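Local atomic coordinates of serine acetyltransferase (Bacteroides vulgatus ATCC 8482, PDB entry 3F1X), a protein that probably transfers an acetyl group from acetyl-CoA to the hydroxyl of L-serine, the step that leads into cysteine biosynthesis. Residues A159-L170 with I193-T204. Sequence-based numbering, arbitrary orientation.
Sequences AISNYRIAHELL and IHPGAQIGHHFT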
ATOM      1  N   ALA A 159      17.750  19.169  -3.963  1.00 15.64           N
ATOM      2  CA  ALA A 159      19.127  18.676  -3.973  1.00 15.41           C
ATOM      3  C   ALA A 159      19.962  19.421  -2.934  1.00 16.17           C
ATOM      4  O   ALA A 159      20.708  18.809  -2.174  1.00 17.38           O
ATOM      5  CB  ALA A 159      19.739  18.854  -5.361  1.00 15.53           C
ATOM      6  N   ILE A 160      19.832  20.744  -2.904  1.00 15.86           N
ATOM      7  CA  ILE A 160      20.586  21.558  -1.955  1.00 17.59           C
ATOM      8  C   ILE A 160      20.171  21.226  -0.519  1.00 18.62           C
ATOM      9  O   ILE A 160      21.007  21.180   0.384  1.00 17.02           O
ATOM     10  CB  ILE A 160      20.383  23.068  -2.248  1.00 17.96           C
ATOM     11  CG1 ILE A 160      20.986  23.403  -3.611  1.00 17.40           C
ATOM     12  CG2 ILE A 160      21.052  23.929  -1.171  1.00 18.47           C
ATOM     13  CD1 ILE A 160      20.618  24.771  -4.125  1.00 17.29           C
ATOM     14  N   SER A 161      18.882  20.984  -0.308  1.00 17.77           N
ATOM     15  CA  SER A 161      18.395  20.624   1.018  1.00 17.55           C
ATOM     16  C   SER A 161      19.019  19.301   1.439  1.00 17.00           C
ATOM     17  O   SER A 161      19.548  19.186   2.544  1.00 15.11           O
ATOM     18  CB  SER A 161      16.872  20.490   1.015  1.00 16.92           C
ATOM     19  OG  SER A 161      16.258  21.735   0.768  1.00 26.00           O
ATOM     20  N   ASN A 162      18.960  18.304   0.552  1.00 15.86           N
ATOM     21  CA  ASN A 162      19.530  16.987   0.847  1.00 15.45           C
ATOM     22  C   ASN A 162      21.021  17.136   1.161  1.00 15.88           C
ATOM     23  O   ASN A 162      21.538  16.518   2.096  1.00 13.68           O
ATOM     24  CB  ASN A 162      19.355  16.025  -0.344  1.00 15.02           C
ATOM     25  CG  ASN A 162      17.999  15.319  -0.350  1.00 16.40           C
ATOM     26  OD1 ASN A 162      16.954  15.946  -0.179  1.00 20.34           O
ATOM     27  ND2 ASN A 162      18.016  14.004  -0.570  1.00 18.87           N
ATOM     28  N   TYR A 163      21.710  17.948   0.364  1.00 13.87           N
ATOM     29  CA  TYR A 163      23.134  18.196   0.571  1.00 15.37           C
ATOM     30  C   TYR A 163      23.421  18.764   1.966  1.00 16.55           C
ATOM     31  O   TYR A 163      24.234  18.215   2.711  1.00 18.09           O
ATOM     32  CB  TYR A 163      23.686  19.180  -0.473  1.00 14.82           C
ATOM     33  CG  TYR A 163      24.936  19.868   0.016  1.00 15.74           C
ATOM     34  CD1 TYR A 163      26.131  19.171   0.150  1.00 19.00           C
ATOM     35  CD2 TYR A 163      24.893  21.185   0.469  1.00 17.86           C
ATOM     36  CE1 TYR A 163      27.259  19.772   0.734  1.00 15.45           C
ATOM     37  CE2 TYR A 163      26.009  21.786   1.056  1.00 16.52           C
ATOM     38  CZ  TYR A 163      27.180  21.074   1.185  1.00 16.28           C
ATOM     39  OH  TYR A 163      28.261  21.674   1.788  1.00 17.78           O
ATOM     40  N   ARG A 164      22.772  19.873   2.319  1.00 16.30           N
ATOM     41  CA  ARG A 164      23.017  20.474   3.632  1.00 15.68           C
ATOM     42  C   ARG A 164      22.667  19.521   4.765  1.00 14.76           C
ATOM     43  O   ARG A 164      23.304  19.538   5.814  1.00 15.63           O
ATOM     44  CB  ARG A 164      22.266  21.802   3.772  1.00 14.25           C
ATOM     45  CG  ARG A 164      22.769  22.871   2.796  1.00 15.30           C
ATOM     46  CD  ARG A 164      22.426  24.276   3.275  1.00 14.71           C
ATOM     47  NE  ARG A 164      22.670  25.303   2.259  1.00 17.78           N
ATOM     48  CZ  ARG A 164      23.873  25.714   1.869  1.00 18.08           C
ATOM     49  NH1 ARG A 164      24.969  25.191   2.407  1.00 17.65           N
ATOM     50  NH2 ARG A 164      23.979  26.653   0.940  1.00 17.76           N
ATOM     51  N   ILE A 165      21.668  18.675   4.551  1.00 14.51           N
ATOM     52  CA  ILE A 165      21.296  17.702   5.567  1.00 13.86           C
ATOM     53  C   ILE A 165      22.417  16.668   5.703  1.00 14.26           C
ATOM     54  O   ILE A 165      22.845  16.327   6.818  1.00 13.08           O
ATOM     55  CB  ILE A 165      19.979  16.987   5.189  1.00 13.86           C
ATOM     56  CG1 ILE A 165      18.797  17.930   5.407  1.00 13.43           C
ATOM     57  CG2 ILE A 165      19.814  15.713   6.010  1.00 13.73           C
ATOM     58  CD1 ILE A 165      17.488  17.419   4.870  1.00 10.35           C
ATOM     59  N   ALA A 166      22.904  16.196   4.557  1.00 10.85           N
ATOM     60  CA  ALA A 166      23.957  15.197   4.513  1.00 14.16           C
ATOM     61  C   ALA A 166      25.277  15.734   5.051  1.00 14.85           C
ATOM     62  O   ALA A 166      25.991  15.029   5.754  1.00 14.64           O
ATOM     63  CB  ALA A 166      24.135  14.681   3.077  1.00 13.90           C
ATOM     64  N   HIS A 167      25.588  16.983   4.725  1.00 16.28           N
ATOM     65  CA  HIS A 167      26.827  17.601   5.180  1.00 16.77           C
ATOM     66  C   HIS A 167      26.889  17.639   6.704  1.00 17.48           C
ATOM     67  O   HIS A 167      27.905  17.289   7.296  1.00 16.97           O
ATOM     68  CB  HIS A 167      26.948  19.019   4.625  1.00 16.67           C
ATOM     69  CG  HIS A 167      28.283  19.659   4.872  1.00 17.67           C
ATOM     70  ND1 HIS A 167      28.429  20.817   5.606  1.00 19.08           N
ATOM     71  CD2 HIS A 167      29.525  19.323   4.452  1.00 17.20           C
ATOM     72  CE1 HIS A 167      29.704  21.168   5.625  1.00 18.09           C
ATOM     73  NE2 HIS A 167      30.390  20.278   4.931  1.00 19.75           N
ATOM     74  N   GLU A 168      25.793  18.058   7.326  1.00 17.26           N
ATOM     75  CA  GLU A 168      25.711  18.149   8.779  1.00 19.47           C
ATOM     76  C   GLU A 168      25.930  16.770   9.401  1.00 20.06           C
ATOM     77  O   GLU A 168      26.655  16.622  10.386  1.00 18.96           O
ATOM     78  CB  GLU A 168      24.346  18.725   9.181  1.00 22.26           C
ATOM     79  CG  GLU A 168      24.156  18.949  10.675  1.00 26.48           C
ATOM     80  CD  GLU A 168      25.319  19.697  11.318  1.00 31.64           C
ATOM     81  OE1 GLU A 168      25.733  20.753  10.786  1.00 30.52           O
ATOM     82  OE2 GLU A 168      25.817  19.230  12.367  1.00 33.19           O
ATOM     83  N   LEU A 169      25.310  15.758   8.806  1.00 17.59           N
ATOM     84  CA  LEU A 169      25.452  14.386   9.273  1.00 18.21           C
ATOM     85  C   LEU A 169      26.923  13.961   9.151  1.00 17.99           C
ATOM     86  O   LEU A 169      27.453  13.267  10.016  1.00 15.93           O
ATOM     87  CB  LEU A 169      24.547  13.469   8.439  1.00 16.99           C
ATOM     88  CG  LEU A 169      23.315  12.799   9.059  1.00 18.52           C
ATOM     89  CD1 LEU A 169      22.888  13.472  10.345  1.00 19.31           C
ATOM     90  CD2 LEU A 169      22.181  12.817   8.038  1.00 18.85           C
ATOM     91  N   LEU A 170      27.581  14.392   8.076  1.00 18.63           N
ATOM     92  CA  LEU A 170      28.986  14.060   7.867  1.00 21.69           C
ATOM     93  C   LEU A 170      29.813  14.730   8.953  1.00 21.43           C
ATOM     94  O   LEU A 170      30.675  14.105   9.566  1.00 22.09           O
ATOM     95  CB  LEU A 170      29.466  14.548   6.498  1.00 23.47           C
ATOM     96  CG  LEU A 170      30.926  14.239   6.151  1.00 26.48           C
ATOM     97  CD1 LEU A 170      31.088  12.742   5.938  1.00 28.81           C
ATOM     98  CD2 LEU A 170      31.330  14.993   4.890  1.00 28.51           C
ATOM     99  N   ILE A 193      25.928  16.242  -5.616  1.00 14.90           N
ATOM    100  CA  ILE A 193      26.767  17.029  -4.713  1.00 14.46           C
ATOM    101  C   ILE A 193      27.343  16.101  -3.643  1.00 15.83           C
ATOM    102  O   ILE A 193      26.586  15.486  -2.897  1.00 14.53           O
ATOM    103  CB  ILE A 193      25.939  18.122  -3.981  1.00 15.12           C
ATOM    104  CG1 ILE A 193      25.126  18.939  -4.987  1.00 12.22           C
ATOM    105  CG2 ILE A 193      26.875  19.044  -3.187  1.00 14.50           C
ATOM    106  CD1 ILE A 193      24.094  19.855  -4.341  1.00 13.70           C
ATOM    107  N   HIS A 194      28.669  15.998  -3.564  1.00 15.00           N
ATOM    108  CA  HIS A 194      29.294  15.139  -2.554  1.00 15.92           C
ATOM    109  C   HIS A 194      29.076  15.791  -1.198  1.00 15.79           C
ATOM    110  O   HIS A 194      29.263  16.991  -1.044  1.00 14.63           O
ATOM    111  CB  HIS A 194      30.798  14.982  -2.794  1.00 15.67           C
ATOM    112  CG  HIS A 194      31.457  14.003  -1.867  1.00 21.00           C
ATOM    113  ND1 HIS A 194      31.644  12.676  -2.192  1.00 23.84           N
ATOM    114  CD2 HIS A 194      31.945  14.152  -0.610  1.00 20.16           C
ATOM    115  CE1 HIS A 194      32.218  12.050  -1.178  1.00 24.63           C
ATOM    116  NE2 HIS A 194      32.411  12.924  -0.206  1.00 22.14           N
ATOM    117  N   PRO A 195      28.687  14.998  -0.193  1.00 16.72           N
ATOM    118  CA  PRO A 195      28.445  15.542   1.141  1.00 17.56           C
ATOM    119  C   PRO A 195      29.611  16.324   1.745  1.00 18.58           C
ATOM    120  O   PRO A 195      29.402  17.187   2.590  1.00 18.24           O
ATOM    121  CB  PRO A 195      28.056  14.301   1.955  1.00 16.71           C
ATOM    122  CG  PRO A 195      28.706  13.182   1.237  1.00 15.44           C
ATOM    123  CD  PRO A 195      28.489  13.540  -0.208  1.00 16.13           C
ATOM    124  N   GLY A 196      30.827  16.037   1.288  1.00 17.88           N
ATOM    125  CA  GLY A 196      31.998  16.725   1.808  1.00 19.67           C
ATOM    126  C   GLY A 196      32.235  18.109   1.229  1.00 21.21           C
ATOM    127  O   GLY A 196      33.039  18.876   1.753  1.00 21.42           O
ATOM    128  N   ALA A 197      31.557  18.440   0.140  1.00 19.13           N
ATOM    129  CA  ALA A 197      31.739  19.759  -0.446  1.00 19.42           C
ATOM    130  C   ALA A 197      31.371  20.807   0.601  1.00 19.46           C
ATOM    131  O   ALA A 197      30.595  20.528   1.514  1.00 19.28           O
ATOM    132  CB  ALA A 197      30.850  19.920  -1.676  1.00 18.05           C
ATOM    133  N   GLN A 198      31.945  21.999   0.467  1.00 17.51           N
ATOM    134  CA  GLN A 198      31.674  23.111   1.376  1.00 19.40           C
ATOM    135  C   GLN A 198      30.963  24.167   0.534  1.00 17.64           C
ATOM    136  O   GLN A 198      31.487  24.620  -0.480  1.00 16.76           O
ATOM    137  CB  GLN A 198      32.990  23.659   1.942  1.00 22.94           C
ATOM    138  CG  GLN A 198      32.846  24.845   2.891  1.00 31.25           C
ATOM    139  CD  GLN A 198      32.119  24.495   4.181  1.00 37.47           C
ATOM    140  OE1 GLN A 198      30.906  24.261   4.186  1.00 38.75           O
ATOM    141  NE2 GLN A 198      32.863  24.458   5.286  1.00 38.94           N
ATOM    142  N   ILE A 199      29.762  24.557   0.947  1.00 14.99           N
ATOM    143  CA  ILE A 199      29.001  25.510   0.162  1.00 16.08           C
ATOM    144  C   ILE A 199      28.410  26.657   0.960  1.00 16.71           C
ATOM    145  O   ILE A 199      27.702  26.449   1.952  1.00 16.25           O
ATOM    146  CB  ILE A 199      27.869  24.790  -0.595  1.00 15.54           C
ATOM    147  CG1 ILE A 199      28.460  23.676  -1.468  1.00 13.86           C
ATOM    148  CG2 ILE A 199      27.098  25.783  -1.446  1.00 16.05           C
ATOM    149  CD1 ILE A 199      27.415  22.903  -2.259  1.00 18.10           C
ATOM    150  N   GLY A 200      28.684  27.871   0.490  1.00 16.76           N
ATOM    151  CA  GLY A 200      28.205  29.066   1.161  1.00 17.33           C
ATOM    152  C   GLY A 200      26.723  29.374   1.051  1.00 18.70           C
ATOM    153  O   GLY A 200      25.951  28.632   0.437  1.00 20.11           O
ATOM    154  N   HIS A 201      26.327  30.492   1.650  1.00 18.24           N
ATOM    155  CA  HIS A 201      24.933  30.914   1.648  1.00 18.86           C
ATOM    156  C   HIS A 201      24.482  31.405   0.277  1.00 17.52           C
ATOM    157  O   HIS A 201      25.291  31.576  -0.634  1.00 15.81           O
ATOM    158  CB  HIS A 201      24.722  32.020   2.691  1.00 21.71           C
ATOM    159  CG  HIS A 201      24.808  31.541   4.107  1.00 24.15           C
ATOM    160  ND1 HIS A 201      25.649  30.519   4.496  1.00 25.85           N
ATOM    161  CD2 HIS A 201      24.180  31.959   5.231  1.00 25.08           C
ATOM    162  CE1 HIS A 201      25.533  30.328   5.798  1.00 24.84           C
ATOM    163  NE2 HIS A 201      24.648  31.189   6.268  1.00 25.68           N
ATOM    164  N   HIS A 202      23.179  31.620   0.144  1.00 18.52           N
ATOM    165  CA  HIS A 202      22.601  32.101  -1.104  1.00 19.13           C
ATOM    166  C   HIS A 202      23.145  31.331  -2.303  1.00 18.05           C
ATOM    167  O   HIS A 202      23.570  31.916  -3.293  1.00 20.48           O
ATOM    168  CB  HIS A 202      22.886  33.594  -1.265  1.00 19.30           C
ATOM    169  CG  HIS A 202      22.303  34.437  -0.175  1.00 19.11           C
ATOM    170  ND1 HIS A 202      22.889  34.563   1.067  1.00 21.24           N
ATOM    171  CD2 HIS A 202      21.157  35.155  -0.123  1.00 20.32           C
ATOM    172  CE1 HIS A 202      22.128  35.321   1.836  1.00 20.02           C
ATOM    173  NE2 HIS A 202      21.071  35.694   1.139  1.00 20.88           N
ATOM    174  N   PHE A 203      23.139  30.011  -2.203  1.00 16.98           N
ATOM    175  CA  PHE A 203      23.623  29.177  -3.287  1.00 16.64           C
ATOM    176  C   PHE A 203      22.436  28.810  -4.170  1.00 17.13           C
ATOM    177  O   PHE A 203      21.349  28.549  -3.674  1.00 17.40           O
ATOM    178  CB  PHE A 203      24.261  27.905  -2.723  1.00 14.09           C
ATOM    179  CG  PHE A 203      24.757  26.959  -3.778  1.00 16.76           C
ATOM    180  CD1 PHE A 203      25.761  27.348  -4.670  1.00 16.73           C
ATOM    181  CD2 PHE A 203      24.230  25.671  -3.881  1.00 16.47           C
ATOM    182  CE1 PHE A 203      26.239  26.467  -5.650  1.00 17.68           C
ATOM    183  CE2 PHE A 203      24.702  24.780  -4.861  1.00 17.59           C
ATOM    184  CZ  PHE A 203      25.709  25.180  -5.745  1.00 16.55           C
ATOM    185  N   THR A 204      22.634  28.798  -5.478  1.00 19.60           N
ATOM    186  CA  THR A 204      21.542  28.439  -6.359  1.00 21.34           C
ATOM    187  C   THR A 204      22.037  27.636  -7.552  1.00 20.34           C
ATOM    188  O   THR A 204      23.153  27.827  -8.031  1.00 18.42           O
ATOM    189  CB  THR A 204      20.784  29.697  -6.846  1.00 24.59           C
ATOM    190  OG1 THR A 204      19.570  29.304  -7.495  1.00 29.52           O
ATOM    191  CG2 THR A 204      21.628  30.484  -7.809  1.00 24.04           C
TER
HETATM  192  O   HOH W   1      28.613  23.708   3.559  1.00 26.66           O
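His167 and Pro195 mark the nearest backbone approach, their CA atoms 4.8 Å apart, where helix 155-171 of the helical N-terminal part packs on the first coil of the left-handed parallel beta-helix of the serine acetyltransferase family. The coil enters at Ile193, makes a type I turn from His194 to Ala197 and runs on through the short strand 198-199. Helix 177-189 lies between the two in sequence, its Thr182 touching Ala166 and Pro195. Tyr163 reaches into the bend of the coil. With CG anti to the backbone N (chi1 157°), its ring has Ile199 CD1 over one face in a CH-pi contact, 4.0 Å from the centroid; Ile193 CG2 comes up on the same side, 3.4 Å from Tyr163 CD1. Tyr163 OH donates to Ala197 O at 2.6 Å, from above the carbonyl plane. It also accepts from a water that in turn accepts a hydrogen bond from Ile199 N, so the hydroxyl holds the turn directly and the strand through the water. A phenylalanine here would keep the ring packing but would probably leave Ala197 O without its donor and the water less firmly placed. One turn on, Ala166 CB meets Pro195 CB, and a further turn on Leu170 CD2 touches Gly196 CA. Toward the other end, Ile160 CD1 touches Phe203 CD2. The extended Arg164 pairs its NE with Asp133 of helix 123-139, which also accepts from Phe203 N. Arg164 NH2 donates to Gly200 O at 2.8 Å, whereas NH1 meets Ile199 O in the guanidinium plane, 3.0 Å away and nearly straight at 165°.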